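Local coordinates for aminotransferase, class V family protein (Trichomonas vaginalis, PDB 5F8V) that probably catalyses the pyridoxal phosphate-dependent transamination of O-phospho-L-serine with 2-oxoglutarate, the second step of serine biosynthesis from 3-phosphoglycerate, at residues K53-R58 / I71-G76; A207-V212 / T248-F253; E283-N288 / M305-P310; P289-R294 / A322-F327; L99-W104 / V134-R139. All coordinates share one frame; numbering follows the deposited sequence.

Overall arrangement
From the N terminus, interaction 1 closes the short loop between helix 46-63 and strand 69-75, at one edge of the large mixed sheet. Interaction 5 then bridges the loops after strand 95-98 and before strand 148-154. Interaction 2 ties strand 209-215, the sheet neighbour of strand 69-75, to helix 248-263; it touches interaction 1, their centres about 8 Å apart. These three follow in series. Interactions 3 and 4 alternate their segments along the chain and so cross, joining the end of helix 267-286, loop 289-294, strand 304-307 and helix 318-329 in the C-terminal domain. Interaction 4 also touches interaction 5, where R294 packs on V134.

Interaction 1 (K53-R58 / I71-G76)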
# COMPACT_ATOMS: atom_id res chain seq x y z
N LYS A 53 -11.00 8.31 11.26
CA LYS A 53 -11.06 8.70 12.67
C LYS A 53 -11.65 7.56 13.49
O LYS A 53 -11.04 7.12 14.46
CB LYS A 53 -11.91 9.97 12.83
CG LYS A 53 -11.95 10.58 14.22
CD LYS A 53 -12.86 11.81 14.22
CE LYS A 53 -13.41 12.13 15.60
NZ LYS A 53 -14.64 12.99 15.53
N GLU A 54 -12.81 7.08 13.07
CA GLU A 54 -13.50 5.97 13.74
C GLU A 54 -12.61 4.71 13.80
O GLU A 54 -12.48 4.09 14.86
CB GLU A 54 -14.82 5.66 13.03
CG GLU A 54 -15.66 4.58 13.69
CD GLU A 54 -16.87 4.21 12.85
OE1 GLU A 54 -16.95 3.04 12.41
OE2 GLU A 54 -17.72 5.08 12.62
N ALA A 55 -12.01 4.34 12.67
CA ALA A 55 -11.12 3.17 12.61
C ALA A 55 -9.96 3.27 13.61
O ALA A 55 -9.60 2.28 14.27
CB ALA A 55 -10.59 2.98 11.20
N THR A 56 -9.38 4.46 13.73
CA THR A 56 -8.28 4.71 14.65
C THR A 56 -8.72 4.55 16.11
O THR A 56 -8.06 3.85 16.91
CB THR A 56 -7.68 6.12 14.43
OG1 THR A 56 -7.32 6.29 13.05
CG2 THR A 56 -6.46 6.34 15.31
N GLU A 57 -9.83 5.20 16.44
CA GLU A 57 -10.44 5.12 17.77
C GLU A 57 -10.82 3.68 18.13
O GLU A 57 -10.58 3.23 19.24
CB GLU A 57 -11.68 6.04 17.86
CG GLU A 57 -11.34 7.52 18.03
CD GLU A 57 -12.50 8.46 17.71
OE1 GLU A 57 -13.66 8.01 17.58
OE2 GLU A 57 -12.25 9.67 17.57
N ARG A 58 -11.42 2.97 17.19
CA ARG A 58 -11.87 1.60 17.44
C ARG A 58 -10.68 0.69 17.78
O ARG A 58 -10.74 -0.11 18.71
CB ARG A 58 -12.67 1.04 16.26
CG ARG A 58 -13.46 -0.21 16.60
CD ARG A 58 -14.34 -0.69 15.46
NE ARG A 58 -15.27 0.32 14.94
CZ ARG A 58 -16.47 0.64 15.45
NH1 ARG A 58 -16.97 0.04 16.53
NH2 ARG A 58 -17.21 1.56 14.83
N ILE A 71 -1.29 6.27 16.76
CA ILE A 71 -1.70 5.13 15.94
C ILE A 71 -1.65 5.56 14.48
O ILE A 71 -2.27 6.57 14.11
CB ILE A 71 -3.11 4.61 16.31
CG1 ILE A 71 -3.15 4.18 17.79
CG2 ILE A 71 -3.50 3.43 15.42
CD1 ILE A 71 -4.54 3.83 18.30
N LEU A 72 -0.91 4.82 13.66
CA LEU A 72 -0.82 5.11 12.22
C LEU A 72 -1.37 3.98 11.38
O LEU A 72 -1.20 2.82 11.71
CB LEU A 72 0.64 5.35 11.81
CG LEU A 72 1.48 6.37 12.58
CD1 LEU A 72 2.84 6.51 11.90
CD2 LEU A 72 0.80 7.72 12.66
N PHE A 73 -2.06 4.34 10.31
CA PHE A 73 -2.33 3.46 9.19
C PHE A 73 -1.45 3.98 8.07
O PHE A 73 -1.54 5.16 7.72
CB PHE A 73 -3.79 3.55 8.75
CG PHE A 73 -4.75 3.01 9.76
CD1 PHE A 73 -4.94 1.64 9.90
CD2 PHE A 73 -5.49 3.88 10.58
CE1 PHE A 73 -5.84 1.14 10.84
CE2 PHE A 73 -6.38 3.38 11.52
CZ PHE A 73 -6.56 2.01 11.65
N VAL A 74 -0.60 3.11 7.51
CA VAL A 74 0.32 3.50 6.43
C VAL A 74 0.26 2.56 5.24
O VAL A 74 -0.13 1.40 5.37
CB VAL A 74 1.77 3.62 6.94
CG1 VAL A 74 1.90 4.84 7.84
CG2 VAL A 74 2.22 2.35 7.68
N ALA A 75 0.62 3.08 4.07
CA ALA A 75 0.79 2.27 2.87
C ALA A 75 2.04 1.42 3.07
O ALA A 75 2.96 1.84 3.74
CB ALA A 75 0.94 3.14 1.64
N GLY A 76 2.04 0.23 2.49
CA GLY A 76 3.22 -0.65 2.53
C GLY A 76 3.15 -1.73 3.60
O GLY A 76 2.58 -1.52 4.67
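A55 and T56 of helix 46-63 meet I71 and F73 in a buried helix-on-sheet contact, set on strand 69-75 at one edge of this chain's large mixed sheet. The two short axes come within 9.2 Å and make an angle of 127°, so the helix crosses the strand at a slant, its direction more opposed to the strand's than along it. F73 presents its ring edge to the helix: T56 OG1 lies in the ring plane, 3.4 Å from F73 CE2. A55 O is also near that plane, 4.0 Å from F73 CZ, so two oxygens face the C-H rim. The methyl A55 CB adds an apolar touch on F73 CZ at 4.2 Å. In T56 the hydroxyl stands beside the backbone N (chi1 -54°), where it also bonds Q52 O one turn back. That leaves CG2 for I71, with T56 CG2 3.9 Å from I71 CB. I71 CD1 passes the helix backbone, 3.8 Å from T56 O; the two side chains lie alongside, pointing opposite ways. Helix 248-263 packs alongside, I251 touching F73 and N255 touching A55, and R58 joins the two helices through a salt bridge to E262. M209 and V211 of the adjacent strand 209-215 also touch F73.

Interaction 2 (A207-V212 / T248-F253); sequences AGMSVV and TFAIYF
M209, the first residue of strand 209-215, packs on A250 in the first turn of helix 248-263, a small buried contact without hydrogen bonds across it. The chain enters at A207, which packs on P246 of the second subunit, and passes through G208, whose backbone pairs with G76. M209 follows, with its CB bond directed toward the helix, and M209 CB lies 3.8 Å from A250 CB. CG is anti to the backbone N (chi1 -176°), and the chain then bends at both later torsions. This curl carries the terminal methyl alongside the helix backbone, M209 CE resting 3.6 Å from A250 O. The same methyl, M209 CE, is 4.1 Å from A250 CB, so the A250 methyl touches both the root and the end of the curled methionine. I251 N is a looser neighbour of M209 CE, at 4.2 Å. S210 bonds the backbone O of G76 through its hydroxyl. V211 packs on F204, and V212 on V74. This strand is the one that runs against its neighbours in a sheet with the strand order of fold-type I PLP enzymes, and K202, which carries the cofactor, precedes it. Strand 69-75 lies on one side of it and strand 193-199 on the other, while I251 leads on to W48, Q52 and A55 of helix 46-63.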
# COMPACT_ATOMS: atom_id res chain seq x y z
N ALA A 207 -3.63 -6.88 2.11
CA ALA A 207 -2.21 -6.62 1.90
C ALA A 207 -2.03 -5.24 1.28
O ALA A 207 -2.91 -4.77 0.56
CB ALA A 207 -1.60 -7.69 1.01
N GLY A 208 -0.89 -4.63 1.56
CA GLY A 208 -0.56 -3.28 1.09
C GLY A 208 -0.59 -2.22 2.18
O GLY A 208 -0.21 -1.08 1.91
N MET A 209 -1.03 -2.60 3.38
CA MET A 209 -1.21 -1.66 4.49
C MET A 209 -0.68 -2.23 5.80
O MET A 209 -0.80 -3.43 6.06
CB MET A 209 -2.70 -1.32 4.65
CG MET A 209 -3.03 -0.28 5.73
SD MET A 209 -3.36 -0.95 7.37
CE MET A 209 -5.04 -1.52 7.12
N SER A 210 -0.11 -1.35 6.63
CA SER A 210 0.37 -1.70 7.96
C SER A 210 -0.16 -0.73 9.01
O SER A 210 -0.39 0.46 8.72
CB SER A 210 1.91 -1.67 8.02
OG SER A 210 2.50 -2.57 7.09
N VAL A 211 -0.33 -1.24 10.23
CA VAL A 211 -0.54 -0.41 11.41
C VAL A 211 0.81 -0.20 12.07
O VAL A 211 1.58 -1.15 12.25
CB VAL A 211 -1.53 -1.07 12.39
CG1 VAL A 211 -1.39 -0.52 13.81
CG2 VAL A 211 -2.95 -0.90 11.88
N VAL A 212 1.10 1.05 12.44
CA VAL A 212 2.27 1.37 13.25
C VAL A 212 1.79 2.14 14.48
O VAL A 212 1.09 3.15 14.36
CB VAL A 212 3.32 2.19 12.46
CG1 VAL A 212 4.65 2.20 13.20
CG2 VAL A 212 3.53 1.63 11.06
N THR A 248 -7.35 3.71 1.45
CA THR A 248 -8.68 3.86 2.07
C THR A 248 -9.46 2.55 2.18
O THR A 248 -10.02 2.25 3.24
CB THR A 248 -9.53 4.93 1.34
OG1 THR A 248 -9.56 4.64 -0.06
CG2 THR A 248 -8.95 6.32 1.53
N PHE A 249 -9.48 1.76 1.12
CA PHE A 249 -10.22 0.49 1.16
C PHE A 249 -9.66 -0.46 2.22
O PHE A 249 -10.41 -1.17 2.88
CB PHE A 249 -10.28 -0.19 -0.21
CG PHE A 249 -11.28 -1.31 -0.27
CD1 PHE A 249 -10.89 -2.64 -0.08
CD2 PHE A 249 -12.62 -1.05 -0.51
CE1 PHE A 249 -11.82 -3.67 -0.13
CE2 PHE A 249 -13.56 -2.08 -0.57
CZ PHE A 249 -13.16 -3.39 -0.37
N ALA A 250 -8.34 -0.46 2.40
CA ALA A 250 -7.71 -1.30 3.41
C ALA A 250 -8.10 -0.88 4.83
O ALA A 250 -8.33 -1.73 5.70
CB ALA A 250 -6.20 -1.28 3.24
N ILE A 251 -8.19 0.44 5.05
CA ILE A 251 -8.52 0.98 6.37
C ILE A 251 -9.99 0.71 6.70
O ILE A 251 -10.30 0.24 7.79
CB ILE A 251 -8.20 2.49 6.46
CG1 ILE A 251 -6.68 2.71 6.36
CG2 ILE A 251 -8.72 3.10 7.77
CD1 ILE A 251 -6.29 4.07 5.82
N TYR A 252 -10.86 1.04 5.75
CA TYR A 252 -12.29 0.70 5.81
C TYR A 252 -12.51 -0.79 6.12
O TYR A 252 -13.33 -1.14 6.97
CB TYR A 252 -12.99 1.09 4.49
CG TYR A 252 -14.19 0.25 4.08
CD1 TYR A 252 -15.48 0.59 4.50
CD2 TYR A 252 -14.04 -0.87 3.26
CE1 TYR A 252 -16.57 -0.16 4.11
CE2 TYR A 252 -15.13 -1.64 2.88
CZ TYR A 252 -16.40 -1.28 3.31
OH TYR A 252 -17.47 -2.04 2.93
N PHE A 253 -11.79 -1.66 5.42
CA PHE A 253 -11.96 -3.09 5.60
C PHE A 253 -11.38 -3.57 6.94
O PHE A 253 -11.97 -4.41 7.61
CB PHE A 253 -11.39 -3.90 4.44
CG PHE A 253 -11.94 -5.29 4.36
CD1 PHE A 253 -11.22 -6.38 4.85
CD2 PHE A 253 -13.21 -5.51 3.85
CE1 PHE A 253 -11.75 -7.66 4.78
CE2 PHE A 253 -13.75 -6.78 3.80
CZ PHE A 253 -13.02 -7.86 4.26

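Interaction 3 (E283-N288 / M305-P310); sequences EAIDSN and MPFFRP
I285, on the last turn of helix 267-286, overlaps the root of the F307 side chain rather than the far end of its ring. Two of its carbons rest on the same methylene: I285 CD1 lies 3.7 Å from F307 CB, and I285 CG1 is equally close. The branch methyl adds a looser touch, I285 CG2 being 4.1 Å from F307 CB. On the ring the isoleucine reaches only the near end, I285 CG1 coming to 3.9 Å from F307 CG and I285 CD1 touching the adjoining F307 CD1. The two side chains meet at a slant. F307 sets CG between its backbone N and carbonyl carbon (chi1 58°), which swings the ring away from the helix after CB has met it. M305 O lies in the plane of that ring, at its edge. I285 CD1 also approaches the strand backbone, 4.0 Å from P306 O, and that oxygen accepts a hydrogen bond from N293. At the helix end E283 O accepts two bonds from one residue: S287 OG donates at 2.6 Å, at a C=O...donor angle of 153°, and S287 N donates as well. D286 forms a salt bridge with R300. The ring itself meets F291 and F345, and M365 of helix 355-367 touches both I285 and F307. A helix end packed against the antiparallel strand pair 304-307 and 345-348 belongs here to the C-terminal alpha/beta domain of the fold-type I aminotransferase architecture.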
# COMPACT_ATOMS: atom_id res chain seq x y z
N GLU A 283 -2.34 -31.19 19.82
CA GLU A 283 -2.69 -32.54 20.28
C GLU A 283 -2.84 -33.52 19.09
O GLU A 283 -2.49 -34.68 19.22
CB GLU A 283 -3.93 -32.53 21.20
CG GLU A 283 -4.51 -33.90 21.59
CD GLU A 283 -3.55 -34.80 22.38
OE1 GLU A 283 -2.31 -34.71 22.22
OE2 GLU A 283 -4.04 -35.65 23.16
N ALA A 284 -3.32 -33.04 17.93
CA ALA A 284 -3.34 -33.86 16.71
C ALA A 284 -1.91 -34.16 16.20
O ALA A 284 -1.65 -35.26 15.70
CB ALA A 284 -4.18 -33.21 15.63
N ILE A 285 -1.00 -33.19 16.32
CA ILE A 285 0.40 -33.43 15.99
C ILE A 285 1.00 -34.44 16.98
O ILE A 285 1.38 -35.54 16.58
CB ILE A 285 1.24 -32.13 15.98
CG1 ILE A 285 0.78 -31.19 14.85
CG2 ILE A 285 2.73 -32.43 15.85
CD1 ILE A 285 1.18 -29.74 15.05
N ASP A 286 1.03 -34.07 18.25
CA ASP A 286 1.77 -34.80 19.30
C ASP A 286 1.31 -36.25 19.51
O ASP A 286 2.15 -37.14 19.71
CB ASP A 286 1.71 -34.06 20.64
CG ASP A 286 2.52 -32.76 20.65
OD1 ASP A 286 3.30 -32.50 19.72
OD2 ASP A 286 2.36 -31.97 21.61
N SER A 287 0.00 -36.48 19.45
CA SER A 287 -0.57 -37.81 19.70
C SER A 287 -0.49 -38.78 18.51
O SER A 287 -0.89 -39.93 18.64
CB SER A 287 -2.04 -37.68 20.12
OG SER A 287 -2.85 -37.28 19.04
N ASN A 288 0.02 -38.31 17.37
CA ASN A 288 0.06 -39.09 16.14
C ASN A 288 1.51 -39.37 15.75
O ASN A 288 2.27 -38.44 15.56
CB ASN A 288 -0.64 -38.29 15.03
CG ASN A 288 -0.87 -39.10 13.77
OD1 ASN A 288 -0.10 -40.00 13.45
ND2 ASN A 288 -1.93 -38.77 13.04
N MET A 305 1.33 -23.24 13.18
CA MET A 305 1.66 -24.53 13.75
C MET A 305 2.36 -25.36 12.69
O MET A 305 1.69 -26.13 11.99
CB MET A 305 0.38 -25.22 14.22
CG MET A 305 -0.18 -24.61 15.49
SD MET A 305 -1.93 -24.28 15.49
CE MET A 305 -2.01 -22.66 14.74
N PRO A 306 3.69 -25.20 12.54
CA PRO A 306 4.40 -26.11 11.65
C PRO A 306 4.40 -27.53 12.20
O PRO A 306 4.28 -27.74 13.41
CB PRO A 306 5.82 -25.54 11.56
CG PRO A 306 5.95 -24.57 12.68
CD PRO A 306 4.57 -24.17 13.12
N PHE A 307 4.47 -28.49 11.30
CA PHE A 307 4.67 -29.89 11.66
C PHE A 307 5.20 -30.66 10.46
O PHE A 307 5.05 -30.23 9.32
CB PHE A 307 3.39 -30.53 12.24
CG PHE A 307 2.19 -30.50 11.33
CD1 PHE A 307 1.40 -29.36 11.22
CD2 PHE A 307 1.81 -31.64 10.63
CE1 PHE A 307 0.28 -29.34 10.41
CE2 PHE A 307 0.69 -31.63 9.81
CZ PHE A 307 -0.08 -30.48 9.70
N PHE A 308 5.85 -31.77 10.74
CA PHE A 308 6.63 -32.48 9.74
C PHE A 308 6.39 -33.97 9.79
O PHE A 308 5.89 -34.51 10.78
CB PHE A 308 8.11 -32.21 9.95
CG PHE A 308 8.49 -30.77 9.77
CD1 PHE A 308 8.97 -30.31 8.55
CD2 PHE A 308 8.37 -29.88 10.83
CE1 PHE A 308 9.31 -28.98 8.39
CE2 PHE A 308 8.70 -28.54 10.66
CZ PHE A 308 9.17 -28.09 9.44
N ARG A 309 6.79 -34.64 8.72
CA ARG A 309 6.98 -36.09 8.74
C ARG A 309 7.96 -36.38 9.88
O ARG A 309 8.75 -35.49 10.22
CB ARG A 309 7.59 -36.58 7.42
CG ARG A 309 6.67 -36.47 6.21
CD ARG A 309 7.37 -36.79 4.90
NE ARG A 309 8.56 -35.95 4.70
CZ ARG A 309 9.83 -36.32 4.94
NH1 ARG A 309 10.13 -37.54 5.39
NH2 ARG A 309 10.81 -35.44 4.74
N PRO A 310 7.94 -37.60 10.45
CA PRO A 310 8.76 -37.90 11.64
C PRO A 310 10.24 -37.47 11.59
O PRO A 310 10.79 -37.06 12.63
CB PRO A 310 8.64 -39.43 11.76
CG PRO A 310 7.32 -39.73 11.14
CD PRO A 310 7.23 -38.80 9.98

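Interaction 4 (P289-R294 / A322-F327); sequences PNFVNR and AKFVNF
F291 and F324 make an edge-to-face pair in the aromatic interior of the C-terminal alpha/beta domain, joining loop 289-294 to helix 318-329. In this pair F291 supplies the edge and F324 the face. The centroids of the F291 and F324 rings are 4.8 Å apart and their planes stand at 57°, a T leaning well off the perpendicular. F291 CZ sits over the face of F324, displaced toward the rim, and comes to 3.5 Å from F324 CE2. The next carbon on the same edge follows it over the ring, F291 CE1 lying 3.9 Å from F324 CZ. The side chains run roughly perpendicular to each other. In F324, CG is anti to the backbone N (chi1 -179°), which extends the ring from the helix into the path of F291. Other aromatic contacts continue around the pair: W368 and F345 each meet F324 edge-to-face. M365 of helix 355-367 packs its side chain on both F291 and F324. N290 CB lies over one face of F291, toward its rim. Hydrogen bonds hold the loop and the helix separately, none running between them. The loop is tied to the strand side through V292, which pairs with F308 backbone to backbone. On the helix, A322 O takes two donors of N326 from opposite faces of its carbonyl plane: the backbone N326 N, and N326 ND2 at 2.7 Å, which stands 37° out of that plane.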
# COMPACT_ATOMS: atom_id res chain seq x y z
N PRO A 289 1.90 -40.66 15.59
CA PRO A 289 3.29 -40.98 15.20
C PRO A 289 3.73 -40.49 13.81
O PRO A 289 4.93 -40.41 13.56
CB PRO A 289 3.32 -42.52 15.25
CG PRO A 289 1.91 -42.93 15.01
CD PRO A 289 1.08 -41.89 15.72
N ASN A 290 2.79 -40.16 12.93
CA ASN A 290 3.14 -39.65 11.59
C ASN A 290 3.57 -38.18 11.53
O ASN A 290 4.08 -37.73 10.50
CB ASN A 290 1.98 -39.87 10.64
CG ASN A 290 1.66 -41.34 10.46
OD1 ASN A 290 2.50 -42.10 9.96
ND2 ASN A 290 0.47 -41.76 10.88
N PHE A 291 3.34 -37.43 12.61
CA PHE A 291 3.64 -35.99 12.64
C PHE A 291 4.43 -35.59 13.90
O PHE A 291 4.23 -36.16 14.98
CB PHE A 291 2.33 -35.18 12.57
CG PHE A 291 1.44 -35.55 11.40
CD1 PHE A 291 1.75 -35.14 10.11
CD2 PHE A 291 0.29 -36.30 11.61
CE1 PHE A 291 0.93 -35.48 9.04
CE2 PHE A 291 -0.54 -36.64 10.53
CZ PHE A 291 -0.22 -36.22 9.26
N VAL A 292 5.32 -34.62 13.74
CA VAL A 292 6.13 -34.08 14.84
C VAL A 292 6.24 -32.55 14.76
O VAL A 292 6.31 -31.99 13.66
CB VAL A 292 7.56 -34.67 14.85
CG1 VAL A 292 7.52 -36.18 15.02
CG2 VAL A 292 8.35 -34.28 13.60
N ASN A 293 6.27 -31.91 15.92
CA ASN A 293 6.60 -30.49 16.05
C ASN A 293 7.58 -30.39 17.21
O ASN A 293 7.30 -30.92 18.29
CB ASN A 293 5.35 -29.64 16.30
CG ASN A 293 5.67 -28.22 16.79
OD1 ASN A 293 6.19 -28.03 17.89
ND2 ASN A 293 5.33 -27.22 15.98
N ARG A 294 8.69 -29.69 16.99
CA ARG A 294 9.83 -29.65 17.92
C ARG A 294 9.80 -28.48 18.90
O ARG A 294 10.62 -28.44 19.82
CB ARG A 294 11.16 -29.54 17.14
CG ARG A 294 11.84 -30.86 16.85
CD ARG A 294 13.20 -30.63 16.23
NE ARG A 294 13.67 -31.79 15.47
CZ ARG A 294 14.76 -31.81 14.71
NH1 ARG A 294 15.54 -30.74 14.59
NH2 ARG A 294 15.08 -32.93 14.06
N ALA A 322 4.33 -33.94 -0.38
CA ALA A 322 3.27 -33.74 -1.36
C ALA A 322 2.09 -34.70 -1.20
O ALA A 322 0.96 -34.32 -1.51
CB ALA A 322 3.82 -33.83 -2.79
N LYS A 323 2.34 -35.92 -0.72
CA LYS A 323 1.27 -36.91 -0.51
C LYS A 323 0.24 -36.46 0.54
O LYS A 323 -0.96 -36.52 0.28
CB LYS A 323 1.83 -38.28 -0.12
CG LYS A 323 2.44 -39.07 -1.27
CD LYS A 323 3.07 -40.36 -0.73
CE LYS A 323 3.36 -41.35 -1.84
NZ LYS A 323 4.32 -40.80 -2.84
N PHE A 324 0.71 -36.03 1.72
CA PHE A 324 -0.21 -35.52 2.75
C PHE A 324 -0.82 -34.16 2.38
O PHE A 324 -1.97 -33.90 2.70
CB PHE A 324 0.46 -35.43 4.13
CG PHE A 324 -0.46 -34.92 5.22
CD1 PHE A 324 -0.29 -33.64 5.76
CD2 PHE A 324 -1.52 -35.69 5.68
CE1 PHE A 324 -1.14 -33.16 6.75
CE2 PHE A 324 -2.38 -35.22 6.66
CZ PHE A 324 -2.19 -33.95 7.20
N VAL A 325 -0.05 -33.31 1.71
CA VAL A 325 -0.55 -32.00 1.27
C VAL A 325 -1.72 -32.18 0.30
O VAL A 325 -2.76 -31.52 0.43
CB VAL A 325 0.57 -31.14 0.60
CG1 VAL A 325 -0.00 -29.94 -0.14
CG2 VAL A 325 1.56 -30.67 1.66
N ASN A 326 -1.53 -33.07 -0.67
CA ASN A 326 -2.58 -33.38 -1.63
C ASN A 326 -3.76 -34.11 -1.02
O ASN A 326 -4.89 -33.88 -1.41
CB ASN A 326 -2.00 -34.13 -2.83
CG ASN A 326 -1.32 -33.19 -3.79
OD1 ASN A 326 -2.00 -32.42 -4.49
ND2 ASN A 326 0.00 -33.21 -3.81
N PHE A 327 -3.47 -34.96 -0.03
CA PHE A 327 -4.50 -35.59 0.80
C PHE A 327 -5.40 -34.52 1.45
O PHE A 327 -6.63 -34.67 1.47
CB PHE A 327 -3.84 -36.45 1.88
CG PHE A 327 -4.80 -37.26 2.70
CD1 PHE A 327 -5.16 -36.85 3.98
CD2 PHE A 327 -5.31 -38.47 2.21
CE1 PHE A 327 -6.03 -37.61 4.75
CE2 PHE A 327 -6.17 -39.23 2.97
CZ PHE A 327 -6.54 -38.80 4.24

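Interaction 5 (L99-W104 / V134-R139)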
# COMPACT_ATOMS: atom_id res chain seq x y z
N LEU A 99 16.98 -9.16 18.27
CA LEU A 99 16.90 -10.57 18.67
C LEU A 99 16.27 -11.33 17.51
O LEU A 99 15.11 -11.08 17.17
CB LEU A 99 16.09 -10.76 19.95
CG LEU A 99 15.84 -12.21 20.38
CD1 LEU A 99 17.08 -12.85 20.96
CD2 LEU A 99 14.68 -12.31 21.37
N CYS A 100 17.03 -12.24 16.92
CA CYS A 100 16.58 -13.00 15.76
C CYS A 100 16.16 -14.40 16.18
O CYS A 100 17.01 -15.26 16.44
CB CYS A 100 17.70 -13.05 14.72
SG CYS A 100 18.25 -11.43 14.14
N THR A 101 14.86 -14.62 16.29
CA THR A 101 14.31 -15.92 16.68
C THR A 101 13.84 -16.76 15.49
O THR A 101 13.49 -17.92 15.65
CB THR A 101 13.13 -15.75 17.64
OG1 THR A 101 12.14 -14.92 17.03
CG2 THR A 101 13.60 -15.12 18.96
N GLY A 102 13.82 -16.17 14.30
CA GLY A 102 13.35 -16.86 13.10
C GLY A 102 13.58 -16.03 11.86
O GLY A 102 14.41 -15.11 11.87
N THR A 103 12.82 -16.31 10.82
CA THR A 103 13.05 -15.69 9.51
C THR A 103 12.75 -14.19 9.46
O THR A 103 13.53 -13.45 8.89
CB THR A 103 12.24 -16.42 8.42
OG1 THR A 103 12.59 -17.82 8.44
CG2 THR A 103 12.51 -15.86 7.04
N TRP A 104 11.66 -13.73 10.06
CA TRP A 104 11.26 -12.32 9.90
C TRP A 104 12.11 -11.35 10.73
O TRP A 104 12.49 -10.29 10.23
CB TRP A 104 9.77 -12.12 10.15
CG TRP A 104 8.92 -12.86 9.16
CD1 TRP A 104 8.08 -13.90 9.41
CD2 TRP A 104 8.87 -12.63 7.75
NE1 TRP A 104 7.50 -14.33 8.25
CE2 TRP A 104 7.96 -13.57 7.21
CE3 TRP A 104 9.51 -11.73 6.88
CZ2 TRP A 104 7.67 -13.63 5.84
CZ3 TRP A 104 9.22 -11.79 5.51
CH2 TRP A 104 8.31 -12.74 5.01
N VAL A 134 14.16 -24.55 18.31
CA VAL A 134 13.12 -25.17 19.13
C VAL A 134 12.62 -24.23 20.24
O VAL A 134 11.71 -24.59 20.98
CB VAL A 134 13.60 -26.50 19.75
CG1 VAL A 134 14.14 -27.43 18.67
CG2 VAL A 134 14.63 -26.28 20.86
N GLU A 135 13.22 -23.04 20.33
CA GLU A 135 12.95 -22.12 21.43
C GLU A 135 13.53 -20.75 21.09
O GLU A 135 14.32 -20.61 20.15
CB GLU A 135 13.57 -22.65 22.74
CG GLU A 135 15.09 -22.85 22.69
CD GLU A 135 15.67 -23.52 23.94
OE1 GLU A 135 14.99 -23.62 24.98
OE2 GLU A 135 16.84 -23.95 23.87
N VAL A 136 13.13 -19.74 21.86
CA VAL A 136 13.85 -18.47 21.92
C VAL A 136 15.06 -18.72 22.84
O VAL A 136 14.90 -19.30 23.92
CB VAL A 136 12.97 -17.35 22.51
CG1 VAL A 136 13.78 -16.08 22.74
CG2 VAL A 136 11.79 -17.09 21.59
N PRO A 137 16.27 -18.30 22.41
CA PRO A 137 17.45 -18.49 23.27
C PRO A 137 17.26 -17.86 24.64
O PRO A 137 16.59 -16.82 24.76
CB PRO A 137 18.57 -17.80 22.50
CG PRO A 137 18.13 -17.89 21.08
CD PRO A 137 16.65 -17.70 21.12
N ALA A 138 17.83 -18.49 25.67
CA ALA A 138 17.62 -18.11 27.06
C ALA A 138 18.06 -16.66 27.31
O ALA A 138 19.09 -16.22 26.79
CB ALA A 138 18.38 -19.05 27.98
N ARG A 139 17.24 -15.93 28.07
CA ARG A 139 17.45 -14.51 28.36
C ARG A 139 18.87 -14.18 28.84
O ARG A 139 19.46 -13.18 28.41
CB ARG A 139 16.41 -14.03 29.40
CG ARG A 139 16.55 -12.58 29.88
CD ARG A 139 16.47 -11.60 28.73
NE ARG A 139 16.70 -10.21 29.14
CZ ARG A 139 17.90 -9.64 29.30
NH1 ARG A 139 19.03 -10.32 29.11
NH2 ARG A 139 17.96 -8.36 29.68
O HOH W 1 14.60 -18.88 17.92
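V136 fits its two methyls against T101 and L99, an apolar contact between the loop that follows strand 95-98 and the loop that leads toward strand 148-154. Its closest touch is methyl on methyl, V136 CG2 lying 3.8 Å from T101 CG2. The other branch is shared, V136 CG1 standing 3.9 Å from T101 CG2 while also reaching L99. That second touch is looser, V136 CG1 being 4.1 Å from L99 CD2, and the two side chains meet at about a right angle. T101 offers carbon to the valine because its hydroxyl takes the place between the backbone N and the carbonyl carbon (chi1 56°), leaving CG2 beside the N. The polar link is a water that donates to both backbones. It gives one hydrogen bond to T101 O at 2.7 Å and the other to E135 O at 2.8 Å, so two acceptor oxygens are bridged by one water. Further polar bonds fix the two loops separately. T101 N bonds S105 OG in the first turn of helix 103-115, where G102 occupies the N-cap position, and P137 O bonds the indole of W142. L99 also pairs through its backbone with Y152 of strand 148-154 and packs on W142 and F164. C100 turns away, on to S105 and F109 of helix 103-115. V136 and E135 also touch W299, and E135 forms a salt bridge with K296, in the stretch between helix 267-286 and strand 304-307.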